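Local coordinates for protein putative oxidoreductase (Mycobacterium avium, PDB 3QHA) that probably acts as an NAD(P)-dependent dehydrogenase related to 3-hydroxyisobutyrate dehydrogenase, oxidising an alcohol group of its substrate, at residues 102-107 against 127-132; 107-112 against 177-182; 145-150 against 166-171. All blocks are in the same frame, centred on the assembly; numbering follows the deposited sequence.

Interaction 1 of 3, residues 102-107 against 127-132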
ATOM      1  N   ALA B 102      -6.489 -23.342  16.903  1.00 26.81           N
ATOM      2  CA  ALA B 102      -6.092 -22.068  16.305  1.00 26.23           C
ATOM      3  C   ALA B 102      -7.237 -21.469  15.491  1.00 26.03           C
ATOM      4  O   ALA B 102      -7.697 -22.076  14.528  1.00 26.05           O
ATOM      5  CB  ALA B 102      -4.867 -22.262  15.422  1.00 25.68           C
ATOM      6  N   ILE B 103      -7.680 -20.274  15.875  1.00 26.10           N
ATOM      7  CA  ILE B 103      -8.774 -19.586  15.186  1.00 26.07           C
ATOM      8  C   ILE B 103      -8.225 -18.531  14.220  1.00 25.80           C
ATOM      9  O   ILE B 103      -7.527 -17.605  14.633  1.00 25.65           O
ATOM     10  CB  ILE B 103      -9.729 -18.912  16.186  1.00 26.57           C
ATOM     11  CG1 ILE B 103     -10.216 -19.922  17.231  1.00 27.14           C
ATOM     12  CG2 ILE B 103     -10.923 -18.308  15.456  1.00 26.54           C
ATOM     13  CD1 ILE B 103     -10.942 -19.288  18.399  1.00 27.77           C
ATOM     14  N   HIS B 104      -8.549 -18.677  12.936  1.00 25.84           N
ATOM     15  CA  HIS B 104      -8.014 -17.803  11.887  1.00 25.75           C
ATOM     16  C   HIS B 104      -9.021 -16.804  11.314  1.00 26.35           C
ATOM     17  O   HIS B 104      -8.627 -15.825  10.682  1.00 26.44           O
ATOM     18  CB  HIS B 104      -7.464 -18.647  10.741  1.00 25.56           C
ATOM     19  CG  HIS B 104      -6.437 -19.647  11.167  1.00 25.11           C
ATOM     20  ND1 HIS B 104      -5.211 -19.282  11.680  1.00 24.83           N
ATOM     21  CD2 HIS B 104      -6.449 -20.999  11.147  1.00 24.80           C
ATOM     22  CE1 HIS B 104      -4.514 -20.368  11.963  1.00 25.06           C
ATOM     23  NE2 HIS B 104      -5.244 -21.423  11.649  1.00 25.21           N
ATOM     24  N   SER B 105     -10.312 -17.048  11.515  1.00 27.13           N
ATOM     25  CA  SER B 105     -11.344 -16.160  10.975  1.00 27.81           C
ATOM     26  C   SER B 105     -11.698 -15.062  11.972  1.00 28.71           C
ATOM     27  O   SER B 105     -11.239 -15.073  13.117  1.00 28.80           O
ATOM     28  CB  SER B 105     -12.587 -16.954  10.590  1.00 28.07           C
ATOM     29  OG  SER B 105     -13.030 -17.763  11.663  1.00 27.86           O
ATOM     30  N   THR B 106     -12.519 -14.116  11.528  1.00 29.72           N
ATOM     31  CA  THR B 106     -12.822 -12.936  12.319  1.00 30.72           C
ATOM     32  C   THR B 106     -13.576 -13.269  13.606  1.00 31.58           C
ATOM     33  O   THR B 106     -14.595 -13.961  13.590  1.00 32.10           O
ATOM     34  CB  THR B 106     -13.623 -11.905  11.507  1.00 31.26           C
ATOM     35  OG1 THR B 106     -12.886 -11.556  10.325  1.00 31.61           O
ATOM     36  CG2 THR B 106     -13.873 -10.649  12.332  1.00 31.82           C
ATOM     37  N   ILE B 107     -13.032 -12.778  14.716  1.00 32.09           N
ATOM     38  CA  ILE B 107     -13.680 -12.836  16.020  1.00 33.02           C
ATOM     39  C   ILE B 107     -13.450 -11.505  16.743  1.00 33.87           C
ATOM     40  O   ILE B 107     -12.561 -10.734  16.372  1.00 33.41           O
ATOM     41  CB  ILE B 107     -13.147 -14.011  16.881  1.00 32.77           C
ATOM     42  CG1 ILE B 107     -11.626 -13.912  17.082  1.00 32.19           C
ATOM     43  CG2 ILE B 107     -13.519 -15.343  16.243  1.00 32.18           C
ATOM     44  CD1 ILE B 107     -11.015 -15.121  17.769  1.00 31.94           C
ATOM     45  N   VAL B 127      -5.758 -20.422  20.678  1.00 27.82           N
ATOM     46  CA  VAL B 127      -4.892 -19.429  20.067  1.00 26.86           C
ATOM     47  C   VAL B 127      -5.697 -18.654  19.015  1.00 26.05           C
ATOM     48  O   VAL B 127      -6.358 -19.263  18.172  1.00 25.69           O
ATOM     49  CB  VAL B 127      -3.688 -20.113  19.390  1.00 26.57           C
ATOM     50  CG1 VAL B 127      -3.030 -19.185  18.375  1.00 26.05           C
ATOM     51  CG2 VAL B 127      -2.680 -20.587  20.440  1.00 26.82           C
ATOM     52  N   ASP B 128      -5.665 -17.324  19.074  1.00 25.44           N
ATOM     53  CA  ASP B 128      -6.219 -16.515  17.985  1.00 24.80           C
ATOM     54  C   ASP B 128      -5.082 -16.156  17.040  1.00 24.12           C
ATOM     55  O   ASP B 128      -4.102 -15.526  17.440  1.00 24.07           O
ATOM     56  CB  ASP B 128      -6.976 -15.267  18.476  1.00 25.09           C
ATOM     57  CG  ASP B 128      -6.167 -14.403  19.420  1.00 25.18           C
ATOM     58  OD1 ASP B 128      -5.330 -14.948  20.166  1.00 24.26           O
ATOM     59  OD2 ASP B 128      -6.385 -13.172  19.429  1.00 25.11           O
ATOM     60  N   ALA B 129      -5.212 -16.597  15.793  1.00 23.54           N
ATOM     61  CA  ALA B 129      -4.152 -16.476  14.805  1.00 23.14           C
ATOM     62  C   ALA B 129      -4.722 -15.989  13.480  1.00 23.03           C
ATOM     63  O   ALA B 129      -4.637 -16.696  12.472  1.00 22.58           O
ATOM     64  CB  ALA B 129      -3.449 -17.823  14.623  1.00 22.74           C
ATOM     65  N   PRO B 130      -5.312 -14.778  13.473  1.00 23.51           N
ATOM     66  CA  PRO B 130      -5.782 -14.213  12.212  1.00 23.72           C
ATOM     67  C   PRO B 130      -4.663 -14.119  11.182  1.00 23.92           C
ATOM     68  O   PRO B 130      -3.488 -14.004  11.544  1.00 23.61           O
ATOM     69  CB  PRO B 130      -6.278 -12.814  12.608  1.00 24.04           C
ATOM     70  CG  PRO B 130      -5.645 -12.532  13.935  1.00 24.13           C
ATOM     71  CD  PRO B 130      -5.581 -13.868  14.600  1.00 23.89           C
ATOM     72  N   VAL B 131      -5.043 -14.173   9.908  1.00 24.58           N
ATOM     73  CA  VAL B 131      -4.090 -14.183   8.807  1.00 24.94           C
ATOM     74  C   VAL B 131      -4.320 -13.027   7.831  1.00 25.75           C
ATOM     75  O   VAL B 131      -5.346 -12.340   7.882  1.00 26.11           O
ATOM     76  CB  VAL B 131      -4.144 -15.522   8.043  1.00 24.94           C
ATOM     77  CG1 VAL B 131      -3.862 -16.682   8.989  1.00 24.57           C
ATOM     78  CG2 VAL B 131      -5.496 -15.697   7.352  1.00 25.32           C
ATOM     79  N   SER B 132      -3.338 -12.846   6.947  1.00 26.21           N
ATOM     80  CA  SER B 132      -3.250 -11.736   5.994  1.00 26.84           C
ATOM     81  C   SER B 132      -2.054 -12.079   5.084  1.00 27.15           C
ATOM     82  O   SER B 132      -1.110 -12.694   5.572  1.00 27.05           O
ATOM     83  CB  SER B 132      -2.975 -10.430   6.758  1.00 27.10           C
ATOM     84  OG  SER B 132      -2.885  -9.298   5.903  1.00 27.48           O
TER
HETATM   85  O   HOH W   1      -7.813 -13.638   9.470  1.00 23.07           O
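The chi1 torsion of His104 is -55°, which sets CG opposite the carbonyl carbon and turns the ring edge onto Ala129. His104 ND1 donates to Ala129 O at 2.8 Å, in a nearly straight bond. The oxygen lies close to the ring plane, while the nitrogen is tilted from the plane of the carbonyl. The methyl carbon Ala129 CB is also near, 3.7 Å from His104 ND1, and Val131 CG1 reaches the ring obliquely. The other ring nitrogen, NE2, is hydrogen-bonded to His75 ND1. Bonds at both nitrogens therefore fix the turn of the ring.

The backbones pair in parallel beside this. Ile103 N donates to Val127 O at 2.8 Å, and Ala129 N donates to Ile103 O, also at 2.8 Å. Past this point a water joins the segments. The water donates to His104 O at 2.6 Å and accepts from Val131 N at 2.9 Å. Ile107, beyond the strand end, comes back to Asp128: its CD1 lies 4.1 Å from Asp128 CB, with the two side chains roughly at right angles. The Asp128 carboxylate leads away to Thr178 OG1 and Gly175 N.

Helix 109-119 connects the two strands in a beta-alpha-beta unit of the Rossmann fold. Ala102 and Val127 face helix 151-164, where they touch Phe161 and Val153 respectively. On the opposite face, Ile103 packs on Val84 of helix 81-92. Strands 73-76 and 143-148 continue the sheet on either side.

Interaction 2 of 3, residues 107-112 against 177-182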
ATOM      1  N   ILE B 107     -13.032 -12.778  14.716  1.00 32.09           N
ATOM      2  CA  ILE B 107     -13.680 -12.836  16.020  1.00 33.02           C
ATOM      3  C   ILE B 107     -13.450 -11.505  16.743  1.00 33.87           C
ATOM      4  O   ILE B 107     -12.561 -10.734  16.372  1.00 33.41           O
ATOM      5  CB  ILE B 107     -13.147 -14.011  16.881  1.00 32.77           C
ATOM      6  CG1 ILE B 107     -11.626 -13.912  17.082  1.00 32.19           C
ATOM      7  CG2 ILE B 107     -13.519 -15.343  16.243  1.00 32.18           C
ATOM      8  CD1 ILE B 107     -11.015 -15.121  17.769  1.00 31.94           C
ATOM      9  N   SER B 108     -14.271 -11.229  17.751  1.00 35.34           N
ATOM     10  CA  SER B 108     -14.033 -10.102  18.651  1.00 36.38           C
ATOM     11  C   SER B 108     -12.837 -10.471  19.524  1.00 36.38           C
ATOM     12  O   SER B 108     -12.565 -11.659  19.712  1.00 35.90           O
ATOM     13  CB  SER B 108     -15.266  -9.839  19.518  1.00 37.59           C
ATOM     14  OG  SER B 108     -15.495 -10.914  20.416  1.00 37.97           O
ATOM     15  N   ASP B 109     -12.117  -9.484  20.055  1.00 37.02           N
ATOM     16  CA  ASP B 109     -10.916  -9.802  20.848  1.00 37.09           C
ATOM     17  C   ASP B 109     -11.245 -10.460  22.198  1.00 37.79           C
ATOM     18  O   ASP B 109     -10.437 -11.230  22.720  1.00 37.65           O
ATOM     19  CB  ASP B 109      -9.974  -8.591  21.010  1.00 37.31           C
ATOM     20  CG  ASP B 109     -10.533  -7.510  21.920  1.00 38.87           C
ATOM     21  OD1 ASP B 109      -9.757  -6.972  22.741  1.00 40.04           O
ATOM     22  OD2 ASP B 109     -11.734  -7.189  21.811  1.00 40.22           O
ATOM     23  N   THR B 110     -12.429 -10.188  22.746  1.00 38.79           N
ATOM     24  CA  THR B 110     -12.866 -10.851  23.979  1.00 39.57           C
ATOM     25  C   THR B 110     -13.276 -12.314  23.761  1.00 39.19           C
ATOM     26  O   THR B 110     -13.252 -13.104  24.701  1.00 39.49           O
ATOM     27  CB  THR B 110     -14.012 -10.085  24.677  1.00 40.92           C
ATOM     28  OG1 THR B 110     -14.921  -9.573  23.697  1.00 41.31           O
ATOM     29  CG2 THR B 110     -13.457  -8.928  25.502  1.00 41.56           C
ATOM     30  N   THR B 111     -13.638 -12.678  22.530  1.00 38.53           N
ATOM     31  CA  THR B 111     -14.022 -14.059  22.218  1.00 38.21           C
ATOM     32  C   THR B 111     -12.873 -15.033  22.466  1.00 37.78           C
ATOM     33  O   THR B 111     -13.077 -16.106  23.035  1.00 37.91           O
ATOM     34  CB  THR B 111     -14.500 -14.207  20.756  1.00 37.60           C
ATOM     35  OG1 THR B 111     -15.744 -13.518  20.590  1.00 38.11           O
ATOM     36  CG2 THR B 111     -14.689 -15.672  20.386  1.00 36.98           C
ATOM     37  N   ALA B 112     -11.671 -14.650  22.043  1.00 37.35           N
ATOM     38  CA  ALA B 112     -10.486 -15.494  22.211  1.00 37.15           C
ATOM     39  C   ALA B 112     -10.177 -15.724  23.685  1.00 38.10           C
ATOM     40  O   ALA B 112      -9.895 -16.849  24.098  1.00 38.16           O
ATOM     41  CB  ALA B 112      -9.281 -14.873  21.507  1.00 36.39           C
ATOM     42  N   GLY B 177      -3.482 -11.354  19.054  1.00 20.87           N
ATOM     43  CA  GLY B 177      -3.513 -11.590  17.619  1.00 20.72           C
ATOM     44  C   GLY B 177      -4.649 -10.819  16.979  1.00 20.61           C
ATOM     45  O   GLY B 177      -4.445 -10.091  16.006  1.00 20.34           O
ATOM     46  N   THR B 178      -5.845 -10.973  17.546  1.00 20.77           N
ATOM     47  CA  THR B 178      -7.035 -10.288  17.056  1.00 20.89           C
ATOM     48  C   THR B 178      -6.784  -8.790  16.987  1.00 21.26           C
ATOM     49  O   THR B 178      -7.039  -8.158  15.969  1.00 21.10           O
ATOM     50  CB  THR B 178      -8.252 -10.538  17.975  1.00 21.00           C
ATOM     51  OG1 THR B 178      -8.561 -11.938  17.995  1.00 20.81           O
ATOM     52  CG2 THR B 178      -9.467  -9.759  17.490  1.00 20.57           C
ATOM     53  N   ARG B 179      -6.259  -8.240  18.076  1.00 21.82           N
ATOM     54  CA  ARG B 179      -6.040  -6.802  18.180  1.00 22.35           C
ATOM     55  C   ARG B 179      -5.000  -6.267  17.188  1.00 22.19           C
ATOM     56  O   ARG B 179      -5.176  -5.168  16.661  1.00 22.12           O
ATOM     57  CB  ARG B 179      -5.684  -6.416  19.618  1.00 22.72           C
ATOM     58  CG  ARG B 179      -6.863  -6.568  20.582  1.00 24.39           C
ATOM     59  CD  ARG B 179      -6.585  -5.938  21.936  1.00 26.01           C
ATOM     60  NE  ARG B 179      -5.505  -6.622  22.642  1.00 27.98           N
ATOM     61  CZ  ARG B 179      -5.648  -7.699  23.421  1.00 29.55           C
ATOM     62  NH1 ARG B 179      -6.842  -8.258  23.621  1.00 30.57           N
ATOM     63  NH2 ARG B 179      -4.578  -8.229  24.007  1.00 29.81           N
ATOM     64  N   MET B 180      -3.936  -7.025  16.917  1.00 22.12           N
ATOM     65  CA  MET B 180      -2.991  -6.621  15.867  1.00 22.04           C
ATOM     66  C   MET B 180      -3.694  -6.655  14.508  1.00 21.83           C
ATOM     67  O   MET B 180      -3.470  -5.779  13.672  1.00 21.63           O
ATOM     68  CB  MET B 180      -1.734  -7.501  15.839  1.00 22.01           C
ATOM     69  CG  MET B 180      -0.623  -6.930  14.946  1.00 22.40           C
ATOM     70  SD  MET B 180       0.983  -7.745  15.091  1.00 23.50           S
ATOM     71  CE  MET B 180       1.493  -7.206  16.721  1.00 22.95           C
ATOM     72  N   LYS B 181      -4.548  -7.655  14.305  1.00 21.81           N
ATOM     73  CA  LYS B 181      -5.323  -7.776  13.069  1.00 21.86           C
ATOM     74  C   LYS B 181      -6.277  -6.600  12.872  1.00 21.91           C
ATOM     75  O   LYS B 181      -6.423  -6.098  11.755  1.00 21.98           O
ATOM     76  CB  LYS B 181      -6.111  -9.088  13.047  1.00 21.87           C
ATOM     77  N   LEU B 182      -6.924  -6.160  13.951  1.00 22.05           N
ATOM     78  CA  LEU B 182      -7.822  -5.006  13.881  1.00 22.06           C
ATOM     79  C   LEU B 182      -7.074  -3.741  13.467  1.00 21.87           C
ATOM     80  O   LEU B 182      -7.571  -2.962  12.653  1.00 21.85           O
ATOM     81  CB  LEU B 182      -8.547  -4.786  15.213  1.00 22.36           C
ATOM     82  CG  LEU B 182      -9.589  -5.851  15.577  1.00 22.94           C
ATOM     83  CD1 LEU B 182     -10.280  -5.508  16.887  1.00 23.56           C
ATOM     84  CD2 LEU B 182     -10.617  -6.022  14.465  1.00 23.74           C
TER
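Where the first turn of helix 109-119 meets the start of helix 176-204, Asp109 CA and Thr178 CA are 5.4 Å apart, close enough for short side chains to fill the gap. Thr178 is the central piece. Its chi1 of -62° puts the methyl carbon CG2 anti to the backbone N and points it into the turn at Ile107 to Asp109. Thr178 CG2 lies 3.4 Å from Ile107 O and 3.7 Å from Asp109 CB. The hydroxyl goes another way. Thr178 OG1 is hydrogen-bonded to Asp128 OD2, and Ile107 CG1 passes it at 3.8 Å, the two side chains crossing at about a right angle.

Asp109 and Arg179 form a salt bridge at the partly exposed side. Arg179 NH1 to Asp109 OD1 is 3.3 Å, a weak hydrogen bond although its angle of 165° is good. The oxygen meets the guanidinium at its edge, near its plane. The carboxylate plane stands 81° from it, so the two groups do not lie flat together as a paired bridge would. The arginine chain bends at chi3, and its stem also touches the aspartate, with Arg179 CG 3.7 Å from Asp109 CB. Leu265 of the second subunit packs on both Asp109 and Arg179.

This packing ties the Rossmann-fold domain, which probably binds the nucleotide cofactor, to the long helix that leads into the C-terminal helical domain. Ile107 also touches Asp128 of strand 125-132 and Val84 of helix 81-92.

Interaction 3 of 3, residues 145-150 against 166-171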
ATOM      1  N   THR B 145       0.716 -14.316   9.766  1.00 21.24           N
ATOM      2  CA  THR B 145      -0.227 -14.603  10.839  1.00 20.97           C
ATOM      3  C   THR B 145       0.210 -13.927  12.136  1.00 21.11           C
ATOM      4  O   THR B 145       1.399 -13.857  12.441  1.00 21.37           O
ATOM      5  CB  THR B 145      -0.421 -16.120  11.062  1.00 20.78           C
ATOM      6  OG1 THR B 145      -1.461 -16.328  12.027  1.00 20.02           O
ATOM      7  CG2 THR B 145       0.870 -16.782  11.539  1.00 20.87           C
ATOM      8  N   MET B 146      -0.769 -13.426  12.882  1.00 21.16           N
ATOM      9  CA  MET B 146      -0.529 -12.673  14.104  1.00 21.55           C
ATOM     10  C   MET B 146      -1.188 -13.434  15.237  1.00 21.80           C
ATOM     11  O   MET B 146      -2.410 -13.523  15.300  1.00 21.94           O
ATOM     12  CB  MET B 146      -1.129 -11.280  13.978  1.00 21.73           C
ATOM     13  CG  MET B 146      -0.455 -10.426  12.922  1.00 21.81           C
ATOM     14  SD  MET B 146      -1.571  -9.182  12.248  1.00 21.64           S
ATOM     15  CE  MET B 146      -2.547 -10.187  11.132  1.00 21.42           C
ATOM     16  N   VAL B 147      -0.370 -13.969  16.135  1.00 22.17           N
ATOM     17  CA  VAL B 147      -0.800 -15.041  17.022  1.00 22.46           C
ATOM     18  C   VAL B 147      -0.876 -14.595  18.480  1.00 23.20           C
ATOM     19  O   VAL B 147       0.120 -14.152  19.051  1.00 23.44           O
ATOM     20  CB  VAL B 147       0.173 -16.231  16.908  1.00 22.47           C
ATOM     21  CG1 VAL B 147      -0.278 -17.390  17.781  1.00 22.66           C
ATOM     22  CG2 VAL B 147       0.300 -16.668  15.452  1.00 21.92           C
ATOM     23  N   GLY B 148      -2.063 -14.706  19.071  1.00 23.75           N
ATOM     24  CA  GLY B 148      -2.227 -14.555  20.514  1.00 24.70           C
ATOM     25  C   GLY B 148      -2.163 -15.926  21.156  1.00 25.14           C
ATOM     26  O   GLY B 148      -2.978 -16.792  20.845  1.00 25.01           O
ATOM     27  N   ALA B 149      -1.189 -16.137  22.038  1.00 25.90           N
ATOM     28  CA  ALA B 149      -0.971 -17.458  22.625  1.00 26.52           C
ATOM     29  C   ALA B 149      -0.091 -17.395  23.863  1.00 27.64           C
ATOM     30  O   ALA B 149       0.736 -16.492  24.001  1.00 27.75           O
ATOM     31  CB  ALA B 149      -0.345 -18.387  21.597  1.00 25.86           C
ATOM     32  N   ASP B 150      -0.276 -18.362  24.759  1.00 28.75           N
ATOM     33  CA  ASP B 150       0.648 -18.557  25.873  1.00 29.98           C
ATOM     34  C   ASP B 150       1.990 -19.016  25.311  1.00 29.70           C
ATOM     35  O   ASP B 150       2.037 -19.732  24.308  1.00 29.23           O
ATOM     36  CB  ASP B 150       0.098 -19.575  26.879  1.00 30.97           C
ATOM     37  CG  ASP B 150      -1.111 -19.050  27.643  1.00 32.77           C
ATOM     38  OD1 ASP B 150      -1.168 -17.829  27.924  1.00 34.51           O
ATOM     39  OD2 ASP B 150      -2.005 -19.857  27.971  1.00 34.98           O
ATOM     40  N   ALA B 166       4.854 -17.441   6.065  1.00 25.48           N
ATOM     41  CA  ALA B 166       6.212 -16.907   5.944  1.00 25.71           C
ATOM     42  C   ALA B 166       6.528 -15.885   7.039  1.00 25.44           C
ATOM     43  O   ALA B 166       7.700 -15.640   7.340  1.00 25.75           O
ATOM     44  CB  ALA B 166       6.409 -16.279   4.574  1.00 26.10           C
ATOM     45  N   VAL B 167       5.488 -15.278   7.614  1.00 24.83           N
ATOM     46  CA  VAL B 167       5.642 -14.319   8.709  1.00 24.63           C
ATOM     47  C   VAL B 167       4.741 -14.712   9.878  1.00 24.27           C
ATOM     48  O   VAL B 167       3.515 -14.648   9.776  1.00 23.96           O
ATOM     49  CB  VAL B 167       5.301 -12.884   8.254  1.00 24.78           C
ATOM     50  CG1 VAL B 167       5.154 -11.955   9.454  1.00 24.61           C
ATOM     51  CG2 VAL B 167       6.367 -12.361   7.302  1.00 25.01           C
ATOM     52  N   VAL B 168       5.360 -15.118  10.984  1.00 24.35           N
ATOM     53  CA  VAL B 168       4.630 -15.534  12.177  1.00 24.14           C
ATOM     54  C   VAL B 168       4.982 -14.609  13.338  1.00 24.31           C
ATOM     55  O   VAL B 168       6.101 -14.648  13.856  1.00 24.64           O
ATOM     56  CB  VAL B 168       4.958 -16.994  12.560  1.00 24.30           C
ATOM     57  CG1 VAL B 168       4.200 -17.398  13.822  1.00 23.90           C
ATOM     58  CG2 VAL B 168       4.621 -17.933  11.410  1.00 23.90           C
ATOM     59  N   ILE B 169       4.021 -13.775  13.728  1.00 23.96           N
ATOM     60  CA  ILE B 169       4.200 -12.844  14.831  1.00 23.97           C
ATOM     61  C   ILE B 169       3.553 -13.404  16.090  1.00 23.97           C
ATOM     62  O   ILE B 169       2.397 -13.839  16.063  1.00 23.87           O
ATOM     63  CB  ILE B 169       3.551 -11.468  14.538  1.00 23.92           C
ATOM     64  CG1 ILE B 169       4.081 -10.871  13.230  1.00 23.85           C
ATOM     65  CG2 ILE B 169       3.795 -10.509  15.693  1.00 23.82           C
ATOM     66  CD1 ILE B 169       5.588 -10.654  13.198  1.00 23.68           C
ATOM     67  N   HIS B 170       4.307 -13.394  17.186  1.00 24.14           N
ATOM     68  CA  HIS B 170       3.751 -13.658  18.503  1.00 24.34           C
ATOM     69  C   HIS B 170       3.335 -12.315  19.085  1.00 24.61           C
ATOM     70  O   HIS B 170       4.138 -11.606  19.700  1.00 24.90           O
ATOM     71  CB  HIS B 170       4.759 -14.367  19.408  1.00 24.71           C
ATOM     72  CG  HIS B 170       4.171 -14.847  20.698  1.00 24.97           C
ATOM     73  ND1 HIS B 170       4.929 -15.073  21.825  1.00 25.43           N
ATOM     74  CD2 HIS B 170       2.891 -15.121  21.044  1.00 24.92           C
ATOM     75  CE1 HIS B 170       4.144 -15.479  22.806  1.00 25.83           C
ATOM     76  NE2 HIS B 170       2.902 -15.515  22.359  1.00 25.34           N
ATOM     77  N   ALA B 171       2.072 -11.967  18.859  1.00 24.54           N
ATOM     78  CA  ALA B 171       1.554 -10.644  19.196  1.00 24.91           C
ATOM     79  C   ALA B 171       1.415 -10.465  20.702  1.00 25.59           C
ATOM     80  O   ALA B 171       1.458  -9.344  21.200  1.00 25.99           O
ATOM     81  CB  ALA B 171       0.216 -10.416  18.515  1.00 24.57           C
TER
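Thr145 and Val168 lie side by side on one face of the sheet and point the same way, with Thr145 CG2 3.9 Å from Val168 CG2. Val147 is on this face too, and its CG2 is 4.3 Å from Val168 CG1. The hydroxyl of Thr145 turns to the neighbouring strand, where OG1 is hydrogen-bonded to Pro130 O. Met146 and Ile169 occupy the other face. They meet near their roots, Met146 CG lying 4.4 Å from Ile169 CB, while their ends lead away. Both also touch Met180 of helix 176-204.

His170 presents the edge of its ring to the first segment. With CG anti to the backbone N (chi1 -171°), the ring runs alongside the backbone from Val147 to Ala149. His170 NE2 donates to Ala149 O at 2.9 Å in an almost straight bond of 172°. The oxygen lies in the ring plane, but the nitrogen stands above the plane of the carbonyl. The ring also stacks on Tyr154, which together with the NE2 bond limits its rotation.

Four backbone bonds pair the strands in parallel, among them Ile169 N to Thr145 O at 2.9 Å. Helix 151-164 makes the connection, giving a beta-alpha-beta unit. Strand 143-148 runs antiparallel to strand 125-132. Such a two-strand addition to the parallel Rossmann sheet is found in relatives of 3-hydroxyisobutyrate dehydrogenase.

Following the chain from the N terminus, the first of these contacts opens at strand 100-103, after the earlier strands of the sheet have been laid down. Helix 109-119 then carries it to strand 125-132, where interaction 1 closes the first of the three loops. Interaction 3 follows in series: strand 143-148 leads through helix 151-164 to strand 165-172. Interaction 2 starts just after strand 100-103 and closes only at helix 176-204. Its loop therefore encloses interaction 3 and crosses interaction 1, with which it shares Ile107. Interactions 1 and 3 join through neighbouring strands, by the backbone pair Asp128 and Gly148. Interaction 2 adds the interdomain helix, which meets interaction 1 at Asp128 and interaction 3 at Met146. All three border the second subunit.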